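Probable M18 family aminopeptidase 1 (PDB 2GLF) probably acts as a metal-dependent aminopeptidase that removes residues from the N-terminus of peptides, with two metal ions at its active site. Local coordinates at residues 5-10 and 432-437; 21-26 and 250-255; 144-149 and 211-216. All coordinates share one frame; numbering follows the deposited sequence.

Interaction 1. Residues 5-10 and 432-437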
# COMPACT_ATOMS: atom_id res chain seq x y z
N LYS A 5 -40.57 10.40 29.50
CA LYS A 5 -41.81 9.64 29.62
C LYS A 5 -42.13 8.92 28.32
O LYS A 5 -41.72 9.36 27.24
CB LYS A 5 -42.99 10.56 29.95
CG LYS A 5 -42.87 11.33 31.24
CD LYS A 5 -44.15 12.11 31.50
CE LYS A 5 -44.03 12.97 32.74
NZ LYS A 5 -43.63 12.16 33.92
N ASN A 6 -42.89 7.83 28.42
CA ASN A 6 -43.28 7.08 27.24
C ASN A 6 -44.71 7.44 26.88
O ASN A 6 -45.64 7.24 27.67
CB ASN A 6 -43.16 5.57 27.47
CG ASN A 6 -43.37 4.77 26.19
OD1 ASN A 6 -44.49 4.67 25.68
ND2 ASN A 6 -42.28 4.21 25.66
N VAL A 7 -44.89 7.98 25.68
CA VAL A 7 -46.21 8.37 25.22
C VAL A 7 -47.29 7.30 25.44
O VAL A 7 -48.40 7.62 25.85
CB VAL A 7 -46.17 8.77 23.74
CG1 VAL A 7 -47.57 9.07 23.24
CG2 VAL A 7 -45.29 10.00 23.58
N TRP A 8 -46.96 6.03 25.19
CA TRP A 8 -47.94 4.96 25.37
C TRP A 8 -48.53 4.90 26.78
O TRP A 8 -49.63 4.39 26.98
CB TRP A 8 -47.34 3.59 25.03
CG TRP A 8 -46.99 3.43 23.57
CD1 TRP A 8 -45.75 3.53 23.01
CD2 TRP A 8 -47.90 3.22 22.49
NE1 TRP A 8 -45.83 3.39 21.65
CE2 TRP A 8 -47.14 3.20 21.30
CE3 TRP A 8 -49.29 3.04 22.40
CZ2 TRP A 8 -47.71 3.01 20.03
CZ3 TRP A 8 -49.86 2.85 21.15
CH2 TRP A 8 -49.07 2.84 19.98
N HIS A 9 -47.80 5.43 27.76
CA HIS A 9 -48.27 5.44 29.14
C HIS A 9 -48.97 6.74 29.53
O HIS A 9 -49.31 6.93 30.69
CB HIS A 9 -47.10 5.21 30.09
CG HIS A 9 -46.52 3.83 30.02
ND1 HIS A 9 -45.36 3.48 30.68
CD2 HIS A 9 -46.94 2.72 29.38
CE1 HIS A 9 -45.10 2.21 30.45
NE2 HIS A 9 -46.04 1.72 29.67
N HIS A 10 -49.19 7.62 28.56
CA HIS A 10 -49.85 8.89 28.85
C HIS A 10 -50.83 9.37 27.78
O HIS A 10 -51.36 10.47 27.90
CB HIS A 10 -48.80 10.00 29.04
CG HIS A 10 -47.81 9.72 30.12
ND1 HIS A 10 -48.17 9.52 31.43
CD2 HIS A 10 -46.46 9.65 30.09
CE1 HIS A 10 -47.09 9.33 32.16
NE2 HIS A 10 -46.03 9.40 31.37
N SER A 432 -42.99 5.80 15.12
CA SER A 432 -43.84 5.30 16.19
C SER A 432 -45.25 5.90 16.09
O SER A 432 -45.41 7.07 15.77
CB SER A 432 -43.23 5.67 17.54
OG SER A 432 -44.14 5.48 18.60
N LYS A 433 -46.27 5.08 16.35
CA LYS A 433 -47.65 5.58 16.32
C LYS A 433 -47.84 6.60 17.43
O LYS A 433 -48.53 7.60 17.26
CB LYS A 433 -48.66 4.44 16.52
CG LYS A 433 -48.84 3.54 15.32
CD LYS A 433 -49.80 2.42 15.64
CE LYS A 433 -49.98 1.51 14.45
NZ LYS A 433 -50.94 0.41 14.75
N ALA A 434 -47.23 6.32 18.58
CA ALA A 434 -47.32 7.22 19.73
C ALA A 434 -46.69 8.58 19.42
O ALA A 434 -47.23 9.62 19.78
CB ALA A 434 -46.64 6.59 20.95
N ASP A 435 -45.54 8.57 18.74
CA ASP A 435 -44.88 9.83 18.41
C ASP A 435 -45.69 10.58 17.35
O ASP A 435 -45.84 11.81 17.43
CB ASP A 435 -43.45 9.59 17.91
CG ASP A 435 -42.52 9.09 19.02
OD1 ASP A 435 -42.73 9.45 20.20
OD2 ASP A 435 -41.57 8.34 18.70
N LEU A 436 -46.20 9.85 16.37
CA LEU A 436 -47.00 10.45 15.31
C LEU A 436 -48.07 11.34 15.96
O LEU A 436 -48.20 12.52 15.62
CB LEU A 436 -47.65 9.34 14.49
CG LEU A 436 -48.39 9.61 13.17
CD1 LEU A 436 -49.81 9.12 13.30
CD2 LEU A 436 -48.35 11.08 12.79
N PHE A 437 -48.80 10.76 16.90
CA PHE A 437 -49.87 11.44 17.61
C PHE A 437 -49.36 12.60 18.45
O PHE A 437 -49.87 13.72 18.37
CB PHE A 437 -50.59 10.46 18.53
CG PHE A 437 -51.84 11.01 19.18
CD1 PHE A 437 -52.98 11.29 18.42
CD2 PHE A 437 -51.87 11.25 20.55
CE1 PHE A 437 -54.13 11.78 19.02
CE2 PHE A 437 -53.02 11.75 21.16
CZ PHE A 437 -54.15 12.02 20.39
O HOH W 1 -43.17 3.45 20.75

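Interaction 2. Residues 21-26 and 250-255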
# COMPACT_ATOMS: atom_id res chain seq x y z
N LYS A 21 -54.47 5.37 11.88
CA LYS A 21 -55.23 4.85 10.76
C LYS A 21 -55.52 5.97 9.77
O LYS A 21 -55.51 5.76 8.56
CB LYS A 21 -56.54 4.21 11.25
CG LYS A 21 -56.37 2.77 11.70
CD LYS A 21 -57.71 2.06 11.78
CE LYS A 21 -57.55 0.53 11.82
NZ LYS A 21 -56.81 0.05 13.01
N GLU A 22 -55.77 7.17 10.30
CA GLU A 22 -56.05 8.33 9.47
C GLU A 22 -54.79 8.78 8.72
O GLU A 22 -54.85 9.18 7.55
CB GLU A 22 -56.59 9.46 10.34
CG GLU A 22 -57.96 9.14 10.93
CD GLU A 22 -58.27 9.96 12.18
OE1 GLU A 22 -59.41 9.85 12.67
OE2 GLU A 22 -57.39 10.69 12.66
N TYR A 23 -53.65 8.68 9.40
CA TYR A 23 -52.36 9.06 8.84
C TYR A 23 -52.01 8.13 7.68
O TYR A 23 -51.62 8.59 6.61
CB TYR A 23 -51.28 8.99 9.92
CG TYR A 23 -49.85 9.07 9.42
CD1 TYR A 23 -49.36 10.23 8.81
CD2 TYR A 23 -48.98 7.98 9.54
CE1 TYR A 23 -48.04 10.30 8.34
CE2 TYR A 23 -47.67 8.04 9.06
CZ TYR A 23 -47.21 9.20 8.46
OH TYR A 23 -45.92 9.25 7.98
N MSE A 24 -52.14 6.83 7.90
CA MSE A 24 -51.82 5.85 6.88
C MSE A 24 -52.66 5.98 5.60
O MSE A 24 -52.16 5.73 4.51
CB MSE A 24 -51.94 4.43 7.45
CG MSE A 24 -50.88 4.15 8.51
SE MSE A 24 -50.78 2.31 9.12
CE MSE A 24 -51.72 2.50 10.82
N GLU A 25 -53.92 6.38 5.73
CA GLU A 25 -54.76 6.57 4.54
C GLU A 25 -54.14 7.67 3.69
O GLU A 25 -53.89 7.49 2.50
CB GLU A 25 -56.19 6.97 4.95
CG GLU A 25 -56.97 5.86 5.63
CD GLU A 25 -57.25 4.68 4.71
OE1 GLU A 25 -57.79 3.66 5.19
OE2 GLU A 25 -56.93 4.77 3.51
N PHE A 26 -53.89 8.81 4.31
CA PHE A 26 -53.28 9.95 3.64
C PHE A 26 -51.99 9.49 2.96
O PHE A 26 -51.75 9.80 1.80
CB PHE A 26 -52.95 11.02 4.68
CG PHE A 26 -52.27 12.24 4.11
CD1 PHE A 26 -52.94 13.09 3.24
CD2 PHE A 26 -50.96 12.55 4.47
CE1 PHE A 26 -52.33 14.23 2.74
CE2 PHE A 26 -50.33 13.69 3.98
CZ PHE A 26 -51.02 14.54 3.10
N ASP A 250 -40.89 13.61 6.47
CA ASP A 250 -41.65 14.84 6.45
C ASP A 250 -43.10 14.88 6.02
O ASP A 250 -43.77 15.88 6.26
CB ASP A 250 -40.88 15.93 5.74
CG ASP A 250 -40.80 17.16 6.59
OD1 ASP A 250 -40.57 17.01 7.81
OD2 ASP A 250 -40.97 18.27 6.05
N ARG A 251 -43.60 13.83 5.38
CA ARG A 251 -45.02 13.87 5.05
C ARG A 251 -45.68 13.54 6.38
O ARG A 251 -46.87 13.78 6.57
CB ARG A 251 -45.39 12.84 3.97
CG ARG A 251 -44.66 13.08 2.65
CD ARG A 251 -45.45 12.65 1.44
NE ARG A 251 -44.79 13.11 0.22
CZ ARG A 251 -43.92 12.40 -0.48
NH1 ARG A 251 -43.61 11.17 -0.10
NH2 ARG A 251 -43.34 12.92 -1.55
N ILE A 252 -44.88 13.00 7.30
CA ILE A 252 -45.38 12.67 8.62
C ILE A 252 -45.52 13.97 9.39
O ILE A 252 -46.37 14.09 10.27
CB ILE A 252 -44.41 11.74 9.39
CG1 ILE A 252 -45.12 11.16 10.62
CG2 ILE A 252 -43.18 12.51 9.83
CD1 ILE A 252 -44.37 10.04 11.30
N CYS A 253 -44.69 14.94 9.06
CA CYS A 253 -44.76 16.24 9.71
C CYS A 253 -45.78 17.09 8.98
O CYS A 253 -46.39 17.98 9.57
CB CYS A 253 -43.41 16.92 9.70
SG CYS A 253 -42.39 16.33 11.03
N ALA A 254 -45.95 16.81 7.69
CA ALA A 254 -46.91 17.55 6.89
C ALA A 254 -48.31 17.19 7.34
O ALA A 254 -49.18 18.05 7.47
CB ALA A 254 -46.73 17.20 5.42
N TYR A 255 -48.54 15.90 7.59
CA TYR A 255 -49.85 15.45 8.01
C TYR A 255 -50.21 15.91 9.42
O TYR A 255 -51.32 16.38 9.65
CB TYR A 255 -49.96 13.93 7.95
CG TYR A 255 -51.36 13.43 8.19
CD1 TYR A 255 -52.36 13.65 7.25
CD2 TYR A 255 -51.69 12.77 9.37
CE1 TYR A 255 -53.67 13.21 7.47
CE2 TYR A 255 -53.00 12.33 9.61
CZ TYR A 255 -53.98 12.56 8.65
OH TYR A 255 -55.27 12.14 8.88

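Interaction 3. Residues 144-149 and 211-216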
# COMPACT_ATOMS: atom_id res chain seq x y z
N THR A 144 -51.93 19.29 -24.23
CA THR A 144 -52.79 18.35 -23.50
C THR A 144 -52.04 17.66 -22.36
O THR A 144 -51.04 16.98 -22.58
CB THR A 144 -53.35 17.28 -24.46
OG1 THR A 144 -54.33 17.87 -25.32
CG2 THR A 144 -54.00 16.14 -23.68
N GLU A 145 -52.53 17.84 -21.14
CA GLU A 145 -51.91 17.24 -19.96
C GLU A 145 -52.34 15.79 -19.79
O GLU A 145 -53.49 15.45 -20.03
CB GLU A 145 -52.30 18.06 -18.73
CG GLU A 145 -51.86 17.47 -17.41
CD GLU A 145 -52.25 18.37 -16.25
OE1 GLU A 145 -51.51 19.34 -15.97
OE2 GLU A 145 -53.30 18.10 -15.63
N ILE A 146 -51.40 14.94 -19.37
CA ILE A 146 -51.68 13.52 -19.19
C ILE A 146 -51.10 12.99 -17.88
O ILE A 146 -49.90 13.01 -17.67
CB ILE A 146 -51.12 12.69 -20.36
CG1 ILE A 146 -51.81 13.10 -21.66
CG2 ILE A 146 -51.31 11.20 -20.10
CD1 ILE A 146 -51.41 12.28 -22.86
N GLU A 147 -51.98 12.49 -17.02
CA GLU A 147 -51.55 11.94 -15.74
C GLU A 147 -51.12 10.48 -15.85
O GLU A 147 -51.64 9.72 -16.68
CB GLU A 147 -52.68 12.08 -14.71
CG GLU A 147 -52.27 12.82 -13.45
CD GLU A 147 -53.44 13.08 -12.51
OE1 GLU A 147 -54.05 12.10 -12.03
OE2 GLU A 147 -53.74 14.26 -12.26
N ILE A 148 -50.16 10.08 -15.02
CA ILE A 148 -49.64 8.72 -15.03
C ILE A 148 -49.59 8.12 -13.63
O ILE A 148 -48.98 8.69 -12.72
CB ILE A 148 -48.23 8.67 -15.66
CG1 ILE A 148 -48.29 9.06 -17.13
CG2 ILE A 148 -47.65 7.26 -15.55
CD1 ILE A 148 -49.15 8.14 -17.95
N HIS A 149 -50.22 6.96 -13.47
CA HIS A 149 -50.24 6.23 -12.21
C HIS A 149 -50.28 4.74 -12.49
O HIS A 149 -51.34 4.14 -12.58
CB HIS A 149 -51.46 6.64 -11.39
CG HIS A 149 -51.51 8.09 -11.07
ND1 HIS A 149 -50.64 8.69 -10.17
CD2 HIS A 149 -52.29 9.09 -11.55
CE1 HIS A 149 -50.89 9.98 -10.12
NE2 HIS A 149 -51.89 10.25 -10.94
N GLU A 211 -51.29 3.79 -27.41
CA GLU A 211 -52.67 3.31 -27.41
C GLU A 211 -53.31 3.50 -26.03
O GLU A 211 -54.53 3.44 -25.88
CB GLU A 211 -52.71 1.83 -27.79
CG GLU A 211 -51.89 1.51 -29.02
CD GLU A 211 -52.19 0.13 -29.58
OE1 GLU A 211 -52.40 -0.80 -28.77
OE2 GLU A 211 -52.19 -0.02 -30.82
N MSE A 212 -52.48 3.75 -25.03
CA MSE A 212 -52.95 3.93 -23.66
C MSE A 212 -53.20 5.40 -23.31
O MSE A 212 -54.29 5.75 -22.84
CB MSE A 212 -51.94 3.34 -22.69
CG MSE A 212 -52.46 3.23 -21.28
SE MSE A 212 -54.10 2.23 -21.27
CE MSE A 212 -55.34 3.66 -20.88
N TYR A 213 -52.21 6.25 -23.53
CA TYR A 213 -52.33 7.67 -23.20
C TYR A 213 -52.26 8.56 -24.43
O TYR A 213 -52.31 9.78 -24.33
CB TYR A 213 -51.23 8.07 -22.22
CG TYR A 213 -51.10 7.12 -21.06
CD1 TYR A 213 -50.21 6.05 -21.10
CD2 TYR A 213 -51.90 7.27 -19.92
CE1 TYR A 213 -50.10 5.16 -20.03
CE2 TYR A 213 -51.81 6.39 -18.85
CZ TYR A 213 -50.91 5.34 -18.91
OH TYR A 213 -50.82 4.49 -17.84
N GLY A 214 -52.15 7.93 -25.60
CA GLY A 214 -52.07 8.69 -26.84
C GLY A 214 -50.79 9.50 -26.95
O GLY A 214 -50.71 10.43 -27.74
N ILE A 215 -49.79 9.12 -26.15
CA ILE A 215 -48.52 9.84 -26.14
C ILE A 215 -47.48 9.36 -27.15
O ILE A 215 -47.58 8.27 -27.72
CB ILE A 215 -47.86 9.81 -24.73
CG1 ILE A 215 -47.63 8.37 -24.27
CG2 ILE A 215 -48.74 10.54 -23.74
CD1 ILE A 215 -46.94 8.27 -22.91
N THR A 216 -46.49 10.21 -27.36
CA THR A 216 -45.38 9.95 -28.27
C THR A 216 -44.10 10.05 -27.43
O THR A 216 -44.10 10.66 -26.36
CB THR A 216 -45.35 11.00 -29.41
OG1 THR A 216 -44.29 10.69 -30.31
CG2 THR A 216 -45.14 12.39 -28.85
O HOH W 2 -52.06 6.07 -15.49

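Interaction 1. Residues 5-10 and 432-437
The methyl group of Ala-434 sits in the angle between Val-7 and Trp-8. It lies over one face of the indole, 3.5 Å from the centroid of the five-membered ring and 20° off the ring normal, a CH-pi contact displaced toward the rim. Beside it, Val-7 CG1 meets the same Ala-434 CB at 3.5 Å; this branch is turned anti to the backbone N (chi1 175°), which brings it against the helix. Alanine suits the place because its one small carbon lets the two residues approach the first turn of helix 433-449 together. At the far rim of the indole, Trp-8 CH2 comes 3.8 Å from Lys-433 CB; beyond that carbon the lysine chain runs out extended, and its NZ forms salt bridges with Glu-235 and Glu-17.

At the NE1 edge of the indole the packing gives way to water. Trp-8 NE1 donates in the ring plane to a water at 2.8 Å, and the water is hydrogen-bonded to Ser-432 OG at 3.1 Å, so solvent joins two polar atoms that do not meet directly. A second subunit also borders the 5-10 segment: its Ile-191 packs on Trp-8, and its Pro-192 O is hydrogen-bonded to His-9 NE2.

Each segment also carries a local side-chain-to-backbone motif. Asn-6 OD1 accepts from Trp-8 N at 2.9 Å, forming an Asx turn, while Ser-432 OG receives weak bonds from the backbone N of Ala-434 and Asp-435, the signature of a serine N-cap at a helix start.

Interaction 2. Residues 21-26 and 250-255
Tyr-255 enters between Tyr-23 and Phe-26, and these three residues carry most of the 352 Å² buried between the two segments. The CD1 flank of Tyr-255 turns to Phe-26 and the CD2 flank to Tyr-23. Its CD1 lies over a face of the Phe-26 ring, 3.3 Å from Phe-26 CD2; the two planes are near parallel, at 30°, but slid so far apart that the rings barely overlap. Its CD2 approaches the edge of the Tyr-23 ring, 3.5 Å from Tyr-23 CD1, with the planes inclined at 52°.

All three rings leave their helices with CG anti to the backbone N (chi1 -172° for Tyr-255), a torsion that extends each into the gap between the axes of segments 21-26 and 250-255, 10.6 Å apart at their closest. Aromatic residues fit such a gap because they are long, flat and rigid. Tyrosine adds a polar end at two of the three places: Tyr-255 OH is hydrogen-bonded to Arg-259 NH1, which also forms a salt bridge with Glu-22, and Tyr-23 OH to Gln-248. On its way there the Tyr-23 ring crosses Ile-252, whose CG1 lies 3.6 Å from Tyr-23 CZ and whose side chain is about 8 Å from a bound manganese.

Helix 33-45 packs on Phe-26 through Thr-36 and Ile-40, while Leu-436 of helix 433-449 packs against both Tyr-23 and Ile-252. Strand 414-421 reaches Ile-252 through Pro-419, so the aromatic cluster joins helices 13-29 and 248-263 beside the central sheet.

Interaction 3. Residues 144-149 and 211-216
Tyr-213, near the close of the helix that begins at residue 200, reaches across to strand 145-150 and meets it along its whole length. Its CB touches Ile-146 CG2 at 3.8 Å. From there CG lies anti to the carbonyl carbon (chi1 -48°), which carries the ring along the strand toward Ile-148. The CD1 methyl of Ile-148 stands over the centre of the ring, 3.4 Å from its centroid and 14° off the normal, a clear CH-pi contact. Along the ring's flank, CE2 passes 4.0 Å from the backbone Glu-147 O. At the tip, Tyr-213 OH is hydrogen-bonded to a water at 3.1 Å, and that water accepts from His-149 N at 2.9 Å.

Nearer the start of the strand, Ile-146 CD1 packs on Ile-215 CG2 at 3.3 Å. The chain turns between Tyr-213 and Ile-215 at Gly-214, whose positive phi is easy for a residue without a side chain. Beta-branched isoleucine suits an extended strand and, at Ile-146, presents two separate apolar branches, one to each partner. Ile-215 itself continues onto Leu-138 and Lys-140.

No direct hydrogen bond joins the segments. The strand's backbone is instead paired with strand 132-139, through Ile-146 with Leu-138 and Ile-148 with Gly-136. The close of the helix and strand 145-150 are therefore held together by apolar and CH-pi packing, with a single water extending the link at the tyrosine hydroxyl.

In the fold
Interactions 1 and 2 belong to one packed region: Leu-436 ties the first to the second, and Lys-433 CE also packs on Met-24 CE, so helices 13-29, 248-263 and 433-449 share an interior. Interaction 2 is the deeper, about 10 Å from the chain's centre to its own, and is dominated by aromatic rings near the metal site. Interaction 1, at about 22 Å, is also buried but adds a water and a border with a second subunit. Interaction 3 lies apart, its centre about 44 Å from that of interaction 1, and joins the close of a helix to strand 145-150 of the separate antiparallel sheet; it is partly exposed. Both outer contacts combine a methyl-on-ring contact with a bridging water.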